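Local coordinates for protein toxin PAU_02230 (Photorhabdus asymbiotica subsp. asymbiotica ATCC 43949, PDB 6HV6) that is a large bacterial toxin, represented here by an alpha/beta domain in which helices pack about a six-stranded antiparallel sheet, at residues T186-Y191 with L200-L205; A209-Q214 with I279-V284; L240-L243 with G247-S250; S265-S270 with D322-F327; D353-I356 with N362-I365. The protein carries 1 engineered substitution. One frame throughout, in Å; residues are numbered along the deposited sequence.

Contact 1 of 5, residues T186-Y191 with L200-L205; sequences TPQNLY and LPESVL
Glu202 reaches out from helix 199-211 to meet Gln188 and Tyr191 of the short helix 188-191, so this is a helix-to-helix contact made by polar side-chain ends inside the alpha/beta fold. The backbones stay well apart, with the CA atoms of Gln188 and Glu202 9.2 Å from each other. What is tight is the cluster of side-chain ends midway. The extended Glu202 chain brings OE1 to 2.8 Å from Gln188 OE1, so close for two oxygens that the acid may carry a proton, and the amide and carboxylate planes stand 60° apart. That amide is held in its rotation from several sides: NE2 donates to Ser197 and Asn311, while OE1 accepts from the backbone N of Glu198. Gln188 CG sits between the backbone N and the carbonyl carbon (chi1 65°), a crowded position that sends the chain forward to Glu202.

Tyr191 comes from the same helix as Gln188 and faces Glu202 head on across the gap. Its hydroxyl makes a weak hydrogen bond with Glu202 OE2, 3.0 Å from Tyr191 OH, whose direction is not settled. One ring face lies over Gln188 CA, 3.4 Å above the plane and offset toward the rim. All three contact residues are buried. The solvent side is at Asn189, which is exposed. A 1,2-ethanediol molecule, probably from the crystallisation liquor, lies about 5 Å from the Gln188 side chain. At the ring edge, Glu202 OE2 is 3.5 Å from Tyr191 CE2.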
# COMPACT_ATOMS: atom_id res chain seq x y z
N THR A 186 -1.66 6.85 5.60
CA THR A 186 -2.68 5.97 5.00
C THR A 186 -1.97 4.92 4.15
O THR A 186 -2.03 4.96 2.92
CB THR A 186 -3.68 6.77 4.16
OG1 THR A 186 -2.98 7.48 3.13
CG2 THR A 186 -4.49 7.74 4.98
N PRO A 187 -1.26 3.99 4.78
CA PRO A 187 -0.46 3.02 4.02
C PRO A 187 -1.37 2.05 3.28
O PRO A 187 -2.17 1.35 3.91
CB PRO A 187 0.36 2.30 5.11
CG PRO A 187 0.20 3.12 6.35
CD PRO A 187 -1.11 3.82 6.24
N GLN A 188 -1.25 1.99 1.95
CA GLN A 188 -2.26 1.22 1.21
C GLN A 188 -2.13 -0.27 1.48
O GLN A 188 -3.13 -1.00 1.39
CB GLN A 188 -2.19 1.49 -0.30
CG GLN A 188 -0.89 1.03 -0.96
CD GLN A 188 -0.95 1.03 -2.49
OE1 GLN A 188 -2.03 1.12 -3.08
NE2 GLN A 188 0.21 0.90 -3.12
N ASN A 189 -0.94 -0.75 1.84
CA ASN A 189 -0.81 -2.18 2.17
C ASN A 189 -1.64 -2.55 3.39
O ASN A 189 -2.03 -3.72 3.53
CB ASN A 189 0.66 -2.54 2.37
CG ASN A 189 1.39 -2.62 1.06
OD1 ASN A 189 0.75 -2.72 0.01
ND2 ASN A 189 2.71 -2.60 1.11
N LEU A 190 -1.92 -1.60 4.27
CA LEU A 190 -2.81 -1.89 5.38
C LEU A 190 -4.24 -2.06 4.90
O LEU A 190 -4.90 -3.06 5.22
CB LEU A 190 -2.73 -0.76 6.41
CG LEU A 190 -1.51 -0.79 7.33
CD1 LEU A 190 -1.61 0.33 8.35
CD2 LEU A 190 -1.42 -2.14 8.01
N TYR A 191 -4.76 -1.11 4.13
CA TYR A 191 -6.19 -1.15 3.85
C TYR A 191 -6.53 -1.89 2.56
O TYR A 191 -7.72 -2.17 2.34
CB TYR A 191 -6.79 0.27 3.81
CG TYR A 191 -6.24 1.22 2.78
CD1 TYR A 191 -5.39 2.26 3.14
CD2 TYR A 191 -6.60 1.10 1.43
CE1 TYR A 191 -4.91 3.14 2.21
CE2 TYR A 191 -6.11 1.98 0.50
CZ TYR A 191 -5.26 2.99 0.90
OH TYR A 191 -4.76 3.87 -0.02
N LEU A 200 -1.87 4.32 -8.72
CA LEU A 200 -2.22 5.26 -9.78
C LEU A 200 -3.57 5.94 -9.53
O LEU A 200 -3.61 7.18 -9.48
CB LEU A 200 -2.17 4.56 -11.15
CG LEU A 200 -2.73 5.34 -12.35
CD1 LEU A 200 -1.98 6.65 -12.58
CD2 LEU A 200 -2.72 4.50 -13.63
N PRO A 201 -4.67 5.21 -9.35
CA PRO A 201 -5.94 5.91 -9.08
C PRO A 201 -5.95 6.61 -7.74
O PRO A 201 -6.61 7.65 -7.62
CB PRO A 201 -6.99 4.79 -9.14
CG PRO A 201 -6.21 3.53 -8.80
CD PRO A 201 -4.86 3.75 -9.45
N GLU A 202 -5.26 6.08 -6.73
CA GLU A 202 -5.17 6.78 -5.46
C GLU A 202 -4.53 8.15 -5.65
O GLU A 202 -5.04 9.16 -5.15
CB GLU A 202 -4.39 5.94 -4.44
CG GLU A 202 -5.22 4.76 -3.93
CD GLU A 202 -4.39 3.63 -3.34
OE1 GLU A 202 -3.14 3.64 -3.45
OE2 GLU A 202 -4.99 2.72 -2.74
N SER A 203 -3.43 8.21 -6.40
CA SER A 203 -2.74 9.47 -6.63
C SER A 203 -3.62 10.46 -7.40
O SER A 203 -3.71 11.63 -7.04
CB SER A 203 -1.45 9.22 -7.40
OG SER A 203 -0.52 8.47 -6.63
N VAL A 204 -4.27 9.99 -8.47
CA VAL A 204 -5.14 10.86 -9.27
C VAL A 204 -6.31 11.36 -8.43
O VAL A 204 -6.65 12.55 -8.48
CB VAL A 204 -5.64 10.11 -10.52
CG1 VAL A 204 -6.74 10.91 -11.22
CG2 VAL A 204 -4.48 9.85 -11.47
N LEU A 205 -6.94 10.48 -7.65
CA LEU A 205 -8.08 10.88 -6.84
C LEU A 205 -7.66 11.85 -5.73
O LEU A 205 -8.37 12.82 -5.45
CB LEU A 205 -8.76 9.64 -6.24
CG LEU A 205 -10.12 9.82 -5.56
CD1 LEU A 205 -11.16 10.26 -6.57
CD2 LEU A 205 -10.56 8.53 -4.83

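Contact 2 of 5, residues A209-Q214 with I279-V284; sequences ALQSSQ and ISSVRV
Gln211, in the last turn of helix 199-211, crosses Ile279 at a slant and ends at Ser281 of strand 280-286. Its CB already touches the Ile279 methyl CG2 at 3.7 Å, and CG, beside the backbone N (chi1 -61°), rests on the same methyl at 3.7 Å. From there the chain runs extended, and CD is about equally far from that methyl and from Ser281 OG. OE1 keeps to the Ile279 side and only grazes CG2. The amide nitrogen does the polar work: NE2 donates to Ser281 OG over 3.1 Å, nearly straight at 170° and in the plane of the amide. A second bond from Gln211 NE2 goes to a water at 2.9 Å, which also accepts from Ser281 N at 2.9 Å. Gln211 NE2 and Ser281 N are both donors, and the water serves each. Ser281 OG has a further partner in the hydroxyl of Ser294.

Ser294 belongs to strand 289-296, one neighbour of strand 280-286 in the antiparallel sheet; the other is strand 342-346. The end of helix 199-211 is therefore pinned to the sheet by an amide, with Leu210 resting on strand 289-296 and Gln211 also touching the loop at Tyr348.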
# COMPACT_ATOMS: atom_id res chain seq x y z
N ALA A 209 -8.78 15.61 -4.53
CA ALA A 209 -9.07 15.86 -3.12
C ALA A 209 -8.26 17.03 -2.59
O ALA A 209 -8.78 17.90 -1.88
CB ALA A 209 -8.76 14.60 -2.29
N LEU A 210 -6.97 17.07 -2.91
CA LEU A 210 -6.12 18.14 -2.40
C LEU A 210 -6.54 19.49 -2.96
O LEU A 210 -6.53 20.49 -2.24
CB LEU A 210 -4.65 17.85 -2.72
CG LEU A 210 -3.94 16.90 -1.76
CD1 LEU A 210 -2.58 16.50 -2.34
CD2 LEU A 210 -3.75 17.59 -0.41
N GLN A 211 -6.92 19.53 -4.24
CA GLN A 211 -7.30 20.80 -4.85
C GLN A 211 -8.68 21.28 -4.42
O GLN A 211 -9.01 22.45 -4.64
CB GLN A 211 -7.23 20.68 -6.38
CG GLN A 211 -5.82 20.33 -6.89
CD GLN A 211 -5.68 20.52 -8.40
OE1 GLN A 211 -6.55 21.09 -9.06
NE2 GLN A 211 -4.57 20.04 -8.95
N SER A 212 -9.48 20.42 -3.79
CA SER A 212 -10.84 20.78 -3.41
C SER A 212 -11.05 20.69 -1.90
O SER A 212 -12.19 20.63 -1.45
CB SER A 212 -11.84 19.88 -4.13
OG SER A 212 -11.59 18.51 -3.80
N SER A 213 -9.97 20.70 -1.11
CA SER A 213 -10.07 20.68 0.35
C SER A 213 -10.85 19.46 0.84
O SER A 213 -11.67 19.55 1.76
CB SER A 213 -10.71 21.97 0.89
OG SER A 213 -10.09 23.11 0.32
N GLN A 214 -10.58 18.30 0.23
CA GLN A 214 -11.20 17.04 0.63
C GLN A 214 -10.17 15.98 0.97
O GLN A 214 -10.53 14.80 1.07
CB GLN A 214 -12.13 16.53 -0.48
CG GLN A 214 -13.38 17.40 -0.66
CD GLN A 214 -14.33 16.85 -1.72
OE1 GLN A 214 -15.39 16.30 -1.39
NE2 GLN A 214 -13.95 17.00 -2.98
N ILE A 279 -2.61 26.33 -7.25
CA ILE A 279 -3.26 25.07 -6.88
C ILE A 279 -3.03 24.12 -8.04
O ILE A 279 -3.72 24.20 -9.06
CB ILE A 279 -4.76 25.24 -6.58
CG1 ILE A 279 -4.97 26.25 -5.46
CG2 ILE A 279 -5.39 23.90 -6.22
CD1 ILE A 279 -6.44 26.60 -5.22
N SER A 280 -2.06 23.22 -7.91
CA SER A 280 -1.80 22.30 -9.00
C SER A 280 -1.14 21.04 -8.46
O SER A 280 -0.61 21.01 -7.35
CB SER A 280 -0.93 22.95 -10.09
OG SER A 280 0.26 23.47 -9.54
N SER A 281 -1.22 19.99 -9.26
CA SER A 281 -0.75 18.68 -8.85
C SER A 281 0.01 18.04 -10.00
O SER A 281 -0.30 18.27 -11.18
CB SER A 281 -1.91 17.77 -8.43
OG SER A 281 -2.61 18.32 -7.33
N VAL A 282 1.01 17.25 -9.64
CA VAL A 282 1.88 16.59 -10.59
C VAL A 282 1.89 15.10 -10.23
O VAL A 282 2.18 14.73 -9.09
CB VAL A 282 3.31 17.17 -10.54
CG1 VAL A 282 4.23 16.35 -11.40
CG2 VAL A 282 3.30 18.64 -11.01
N ARG A 283 1.54 14.26 -11.20
CA ARG A 283 1.64 12.83 -11.00
C ARG A 283 3.10 12.41 -11.15
O ARG A 283 3.80 12.85 -12.07
CB ARG A 283 0.76 12.09 -12.01
CG ARG A 283 0.71 10.57 -11.81
CD ARG A 283 -0.05 9.86 -12.92
NE ARG A 283 0.77 9.73 -14.11
CZ ARG A 283 0.53 10.32 -15.28
NH1 ARG A 283 -0.54 11.08 -15.45
NH2 ARG A 283 1.37 10.13 -16.29
N VAL A 284 3.56 11.56 -10.24
CA VAL A 284 4.93 11.03 -10.26
C VAL A 284 4.87 9.57 -10.70
O VAL A 284 4.31 8.73 -9.99
CB VAL A 284 5.62 11.15 -8.89
CG1 VAL A 284 7.09 10.67 -8.99
CG2 VAL A 284 5.60 12.60 -8.41
O HOH W 1 -3.15 20.41 -11.44

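Contact 3 of 5, residues L240-L243 with G247-S250; sequences LKEL and GNAS
The chain doubles back after helix 235-244, bringing the CA atoms of Leu243 and Asn248 to 5.3 Å, with Gly247 at positive phi just ahead of Asn248. Asn248 then turns its amide onto the helix's last turn. Its CG lies beside the backbone N (chi1 -86°), which directs ND2 at the carbonyl of Glu242. The bond from Asn248 ND2 to Glu242 O is 3.0 Å long and almost perfectly straight, with an N-H...O angle of 175°. On the donor side it lies in the amide plane; on the acceptor side the nitrogen stands 46° above the carbonyl plane rather than on a lone pair. A side-chain amide thus grips a backbone oxygen near the end of the helix.

The bend of Glu242 at chi2 brings its OE2 in front of the amide nitrogen, near the amide plane, 3.6 Å from Asn248 ND2. One residue on, Asn248 CB and Ala249 CB each come to 3.5 Å from Leu243 O, and Ala249 N lies 3.2 Å from Leu243 O. Leu243 CD1 completes the apolar side against Ala249 CA, at 4.1 Å.

Leu240 and Leu243 lie on Pro201 of helix 199-211, and Ala249 on Leu200 of the same helix, while Glu242 and Leu243 also pack on Ile356 in the loop that leads to helix 361-365.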
# COMPACT_ATOMS: atom_id res chain seq x y z
N LEU A 240 -11.62 2.84 -7.48
CA LEU A 240 -10.18 2.89 -7.73
C LEU A 240 -9.80 1.92 -8.84
O LEU A 240 -9.04 2.28 -9.75
CB LEU A 240 -9.41 2.57 -6.44
CG LEU A 240 -9.41 3.64 -5.34
CD1 LEU A 240 -8.78 3.09 -4.06
CD2 LEU A 240 -8.64 4.88 -5.78
N LYS A 241 -10.31 0.69 -8.79
CA LYS A 241 -10.01 -0.27 -9.85
C LYS A 241 -10.48 0.24 -11.19
O LYS A 241 -9.80 0.05 -12.21
CB LYS A 241 -10.63 -1.63 -9.55
CG LYS A 241 -9.82 -2.47 -8.57
CD LYS A 241 -10.23 -3.93 -8.62
CE LYS A 241 -11.69 -4.10 -8.25
NZ LYS A 241 -12.11 -5.53 -8.08
N GLU A 242 -11.62 0.92 -11.22
CA GLU A 242 -12.15 1.41 -12.49
C GLU A 242 -11.36 2.61 -12.98
O GLU A 242 -11.06 2.72 -14.18
CB GLU A 242 -13.63 1.75 -12.34
CG GLU A 242 -14.26 2.25 -13.62
CD GLU A 242 -14.35 1.19 -14.70
OE1 GLU A 242 -14.17 -0.01 -14.37
OE2 GLU A 242 -14.60 1.55 -15.87
N LEU A 243 -11.04 3.55 -12.08
CA LEU A 243 -10.20 4.68 -12.46
C LEU A 243 -8.84 4.20 -12.94
O LEU A 243 -8.23 4.82 -13.84
CB LEU A 243 -10.06 5.62 -11.26
CG LEU A 243 -9.23 6.90 -11.40
CD1 LEU A 243 -9.69 7.76 -12.59
CD2 LEU A 243 -9.32 7.69 -10.11
N GLY A 247 -7.18 3.54 -19.45
CA GLY A 247 -6.71 4.90 -19.57
C GLY A 247 -7.66 5.93 -18.99
O GLY A 247 -7.52 7.12 -19.29
N ASN A 248 -8.64 5.50 -18.18
CA ASN A 248 -9.47 6.45 -17.44
C ASN A 248 -8.60 7.45 -16.69
O ASN A 248 -8.88 8.65 -16.69
CB ASN A 248 -10.38 5.73 -16.44
CG ASN A 248 -11.68 5.28 -17.06
OD1 ASN A 248 -12.15 5.86 -18.03
ND2 ASN A 248 -12.27 4.23 -16.49
N ALA A 249 -7.54 6.96 -16.05
CA ALA A 249 -6.63 7.85 -15.33
C ALA A 249 -5.97 8.84 -16.27
O ALA A 249 -5.70 9.98 -15.88
CB ALA A 249 -5.58 7.03 -14.58
N SER A 250 -5.70 8.42 -17.52
CA SER A 250 -5.01 9.29 -18.45
C SER A 250 -5.84 10.51 -18.84
O SER A 250 -5.29 11.48 -19.38
CB SER A 250 -4.63 8.51 -19.71
OG SER A 250 -5.78 8.24 -20.50

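Contact 4 of 5, residues S265-S270 with D322-F327; sequences SNLATS and DMAAFF
Leu267 and Phe327 cross at about a right angle, and the methyl group of Ala324 fills the corner beside them. Leu267 CG is anti to the backbone N (chi1 -169°), an orientation that carries CD2 out toward helix 320-334. That one methyl carbon serves both partners: Leu267 CD2 is 3.7 Å from Phe327 CD2 and 3.9 Å from Ala324 CB. Phe327 also holds its ring anti to the backbone N (chi1 170°), which sends the ring outward from the helix to meet the leucine.

Ala324 points toward the loop 265-270. Its CB presses against the backbone of Ala268, 3.5 Å from Ala268 CA, and lies 3.8 Å from Ala268 CB. With alanines on both sides the two backbones can come as near as 5.0 Å between the CA atoms of Ala268 and Ala324.

Helix 320-334 packs on the six-stranded antiparallel sheet of the alpha/beta domain, where Met323 touches Phe317 of strand 313-317 and Phe327 meets Phe307 of strand 304-309 edge-to-face. The loop ahead of helix 271-274 lies over another side of helix 320-334. Its bend is held from within by Asn266 O, which takes bonds from Thr269 N, Thr269 OG1 and Ser270 OG, both hydroxyls standing about 40° above the carbonyl plane. The neighbouring carbonyl, Leu267 O, accepts from Ser270 N and from His320 NE2 at the start of helix 320-334.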
# COMPACT_ATOMS: atom_id res chain seq x y z
N SER A 265 16.93 15.57 -9.17
CA SER A 265 18.02 16.36 -8.62
C SER A 265 17.67 17.84 -8.54
O SER A 265 18.02 18.51 -7.56
CB SER A 265 19.29 16.16 -9.45
OG SER A 265 19.91 14.92 -9.13
N ASN A 266 16.97 18.38 -9.55
CA ASN A 266 16.69 19.81 -9.59
C ASN A 266 15.28 20.15 -9.12
O ASN A 266 14.82 21.28 -9.34
CB ASN A 266 16.93 20.37 -11.01
CG ASN A 266 15.92 19.85 -12.04
OD1 ASN A 266 14.97 19.14 -11.72
ND2 ASN A 266 16.14 20.22 -13.30
N LEU A 267 14.58 19.22 -8.46
CA LEU A 267 13.19 19.47 -8.09
C LEU A 267 13.09 20.64 -7.11
O LEU A 267 12.13 21.42 -7.17
CB LEU A 267 12.56 18.21 -7.49
CG LEU A 267 11.04 18.22 -7.30
CD1 LEU A 267 10.34 18.11 -8.63
CD2 LEU A 267 10.59 17.11 -6.36
N ALA A 268 14.06 20.78 -6.21
CA ALA A 268 13.94 21.77 -5.15
C ALA A 268 14.02 23.20 -5.66
O ALA A 268 13.60 24.13 -4.96
CB ALA A 268 15.02 21.55 -4.09
N THR A 269 14.54 23.40 -6.88
CA THR A 269 14.70 24.72 -7.48
C THR A 269 13.76 24.93 -8.66
O THR A 269 13.98 25.84 -9.47
CB THR A 269 16.15 24.93 -7.92
OG1 THR A 269 16.57 23.78 -8.67
CG2 THR A 269 17.06 25.10 -6.71
N SER A 270 12.72 24.10 -8.79
CA SER A 270 11.83 24.15 -9.94
C SER A 270 10.38 24.40 -9.54
O SER A 270 9.47 23.98 -10.25
CB SER A 270 11.93 22.86 -10.76
OG SER A 270 13.27 22.45 -10.93
N ASP A 322 11.81 21.99 1.23
CA ASP A 322 11.75 20.90 2.20
C ASP A 322 10.99 19.71 1.65
O ASP A 322 11.39 18.56 1.84
CB ASP A 322 11.09 21.38 3.49
CG ASP A 322 11.96 22.35 4.26
OD1 ASP A 322 13.20 22.26 4.12
OD2 ASP A 322 11.41 23.18 5.00
N MET A 323 9.86 19.97 0.98
CA MET A 323 9.11 18.88 0.38
C MET A 323 9.96 18.14 -0.64
O MET A 323 9.99 16.90 -0.65
CB MET A 323 7.82 19.43 -0.24
CG MET A 323 6.85 18.39 -0.80
SD MET A 323 7.34 17.88 -2.46
CE MET A 323 6.84 19.31 -3.43
N ALA A 324 10.70 18.88 -1.46
CA ALA A 324 11.53 18.26 -2.49
C ALA A 324 12.71 17.50 -1.88
O ALA A 324 13.10 16.44 -2.39
CB ALA A 324 12.03 19.32 -3.46
N ALA A 325 13.31 18.04 -0.82
CA ALA A 325 14.38 17.30 -0.16
C ALA A 325 13.85 15.98 0.40
O ALA A 325 14.49 14.93 0.26
CB ALA A 325 15.01 18.14 0.95
N PHE A 326 12.67 16.01 1.00
CA PHE A 326 12.07 14.79 1.53
C PHE A 326 11.76 13.81 0.41
O PHE A 326 12.08 12.62 0.51
CB PHE A 326 10.81 15.15 2.31
CG PHE A 326 10.10 13.96 2.87
CD1 PHE A 326 10.68 13.19 3.86
CD2 PHE A 326 8.84 13.62 2.40
CE1 PHE A 326 10.03 12.09 4.37
CE2 PHE A 326 8.18 12.51 2.92
CZ PHE A 326 8.77 11.75 3.91
N PHE A 327 11.15 14.29 -0.67
CA PHE A 327 10.84 13.43 -1.81
C PHE A 327 12.10 12.78 -2.36
O PHE A 327 12.12 11.58 -2.67
CB PHE A 327 10.11 14.25 -2.88
CG PHE A 327 9.95 13.53 -4.20
CD1 PHE A 327 8.83 12.73 -4.44
CD2 PHE A 327 10.90 13.66 -5.20
CE1 PHE A 327 8.68 12.06 -5.64
CE2 PHE A 327 10.75 12.99 -6.41
CZ PHE A 327 9.64 12.19 -6.64

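Contact 5 of 5, residues D353-I356 with N362-I365; sequences DIKI and NEII
Lys355 and Glu363 close the outer side of this contact with a salt bridge, Lys355 NZ standing 3.3 Å from Glu363 OE1. As a hydrogen bond it is weak. The lysine chain bends at both chi2 (-70°) and chi3 (-77°), curling its ammonium group round toward the helix, whereas Glu363 extends beyond CG to meet it. The ion pair lies toward solvent, Lys355 being exposed and Glu363 only partly so. Glu363 OE1 also takes a second hydrogen bond from the adjoining chain, so the carboxylate oxygen does not depend on the lysine alone.

The backbone of the same residue is served as well. Helix 361-365 is the last helix of the modelled alpha/beta domain and follows strand 342-346, an edge strand of the antiparallel sheet, through a long loop. In the first turn of this short helix Glu363 N donates to Asn360 OD1, a loop side chain that also touches Lys355. One residue earlier, Asn362 OD1 accepts from Trp208 NE1 and from Gln214 NE2, tying the helix to the end of helix 199-211 and to the turn after it.

Beneath the charges the contact turns apolar. Ile356 and Ile364 cross at about a right angle, and the far methyl of Ile364 does the touching: Ile364 CD1 is 4.0 Å from Ile356 CB and 4.1 Å from Ile356 CG2. Both isoleucines are buried against helix 235-244, Ile356 on Leu243 and Ile364 on Leu236 and Ser239.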
# COMPACT_ATOMS: atom_id res chain seq x y z
N ASP A 353 -17.01 16.45 -15.84
CA ASP A 353 -17.49 15.65 -16.96
C ASP A 353 -17.01 14.21 -16.92
O ASP A 353 -17.68 13.32 -17.44
CB ASP A 353 -17.05 16.30 -18.28
CG ASP A 353 -17.35 17.79 -18.33
OD1 ASP A 353 -18.46 18.20 -17.93
OD2 ASP A 353 -16.46 18.55 -18.77
N ILE A 354 -15.86 13.95 -16.31
CA ILE A 354 -15.25 12.62 -16.37
C ILE A 354 -15.96 11.70 -15.39
O ILE A 354 -16.02 11.98 -14.19
CB ILE A 354 -13.75 12.69 -16.09
CG1 ILE A 354 -13.07 13.49 -17.20
CG2 ILE A 354 -13.17 11.28 -15.95
CD1 ILE A 354 -11.67 13.95 -16.85
N LYS A 355 -16.51 10.60 -15.90
CA LYS A 355 -17.34 9.70 -15.11
C LYS A 355 -16.67 8.34 -15.04
O LYS A 355 -16.29 7.77 -16.08
CB LYS A 355 -18.74 9.58 -15.72
CG LYS A 355 -19.43 10.92 -15.92
CD LYS A 355 -19.83 11.56 -14.60
CE LYS A 355 -21.08 10.91 -14.02
NZ LYS A 355 -21.66 11.65 -12.86
N ILE A 356 -16.52 7.82 -13.83
CA ILE A 356 -15.96 6.50 -13.58
C ILE A 356 -17.11 5.62 -13.10
O ILE A 356 -17.61 5.80 -11.98
CB ILE A 356 -14.80 6.56 -12.56
CG1 ILE A 356 -13.51 7.00 -13.25
CG2 ILE A 356 -14.57 5.23 -11.90
CD1 ILE A 356 -13.41 8.47 -13.50
N ASN A 362 -15.97 13.56 -7.29
CA ASN A 362 -16.59 14.01 -6.05
C ASN A 362 -17.49 12.93 -5.46
O ASN A 362 -17.45 12.66 -4.25
CB ASN A 362 -17.38 15.29 -6.28
CG ASN A 362 -16.53 16.54 -6.17
OD1 ASN A 362 -15.43 16.51 -5.62
ND2 ASN A 362 -17.05 17.65 -6.66
N GLU A 363 -18.30 12.30 -6.30
CA GLU A 363 -19.20 11.25 -5.82
C GLU A 363 -18.42 10.04 -5.32
O GLU A 363 -18.89 9.34 -4.42
CB GLU A 363 -20.17 10.85 -6.93
CG GLU A 363 -21.08 11.98 -7.37
CD GLU A 363 -21.79 11.70 -8.68
OE1 GLU A 363 -21.12 11.28 -9.64
OE2 GLU A 363 -23.03 11.88 -8.74
N ILE A 364 -17.24 9.79 -5.89
CA ILE A 364 -16.39 8.71 -5.39
C ILE A 364 -15.89 9.04 -3.99
O ILE A 364 -15.86 8.17 -3.11
CB ILE A 364 -15.22 8.46 -6.36
CG1 ILE A 364 -15.75 7.96 -7.71
CG2 ILE A 364 -14.23 7.46 -5.76
CD1 ILE A 364 -14.68 7.89 -8.80
N ILE A 365 -15.50 10.29 -3.76
CA ILE A 365 -15.15 10.75 -2.42
C ILE A 365 -16.38 10.88 -1.52
O ILE A 365 -16.24 11.11 -0.32
CB ILE A 365 -14.35 12.07 -2.54
CG1 ILE A 365 -13.06 11.84 -3.31
CG2 ILE A 365 -13.98 12.67 -1.18
CD1 ILE A 365 -12.39 13.12 -3.72

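Contacts 1 and 2 share helix 199-211, their centres 14 Å apart, and Leu200 CD1 of the first lies 3.8 Å from Arg283 CD of the second. Contacts 3 and 5 form a neighbouring cluster, centres 11 Å apart, with Glu242 CG 3.4 Å from Ile356 CG2. Pro201 CG, 3.2 Å from Leu240 O, joins contact 1 to that cluster. Contact 4 lies across the sheet, about 31 Å from contact 5 between centres; it meets contact 2 through Phe327 CZ and Val284 CG1, 3.8 Å apart. A 4-(2-hydroxyethyl)-1-piperazine ethanesulfonic acid molecule, probably from the crystallisation liquor, accepts a hydrogen bond from Leu200 N in contact 1.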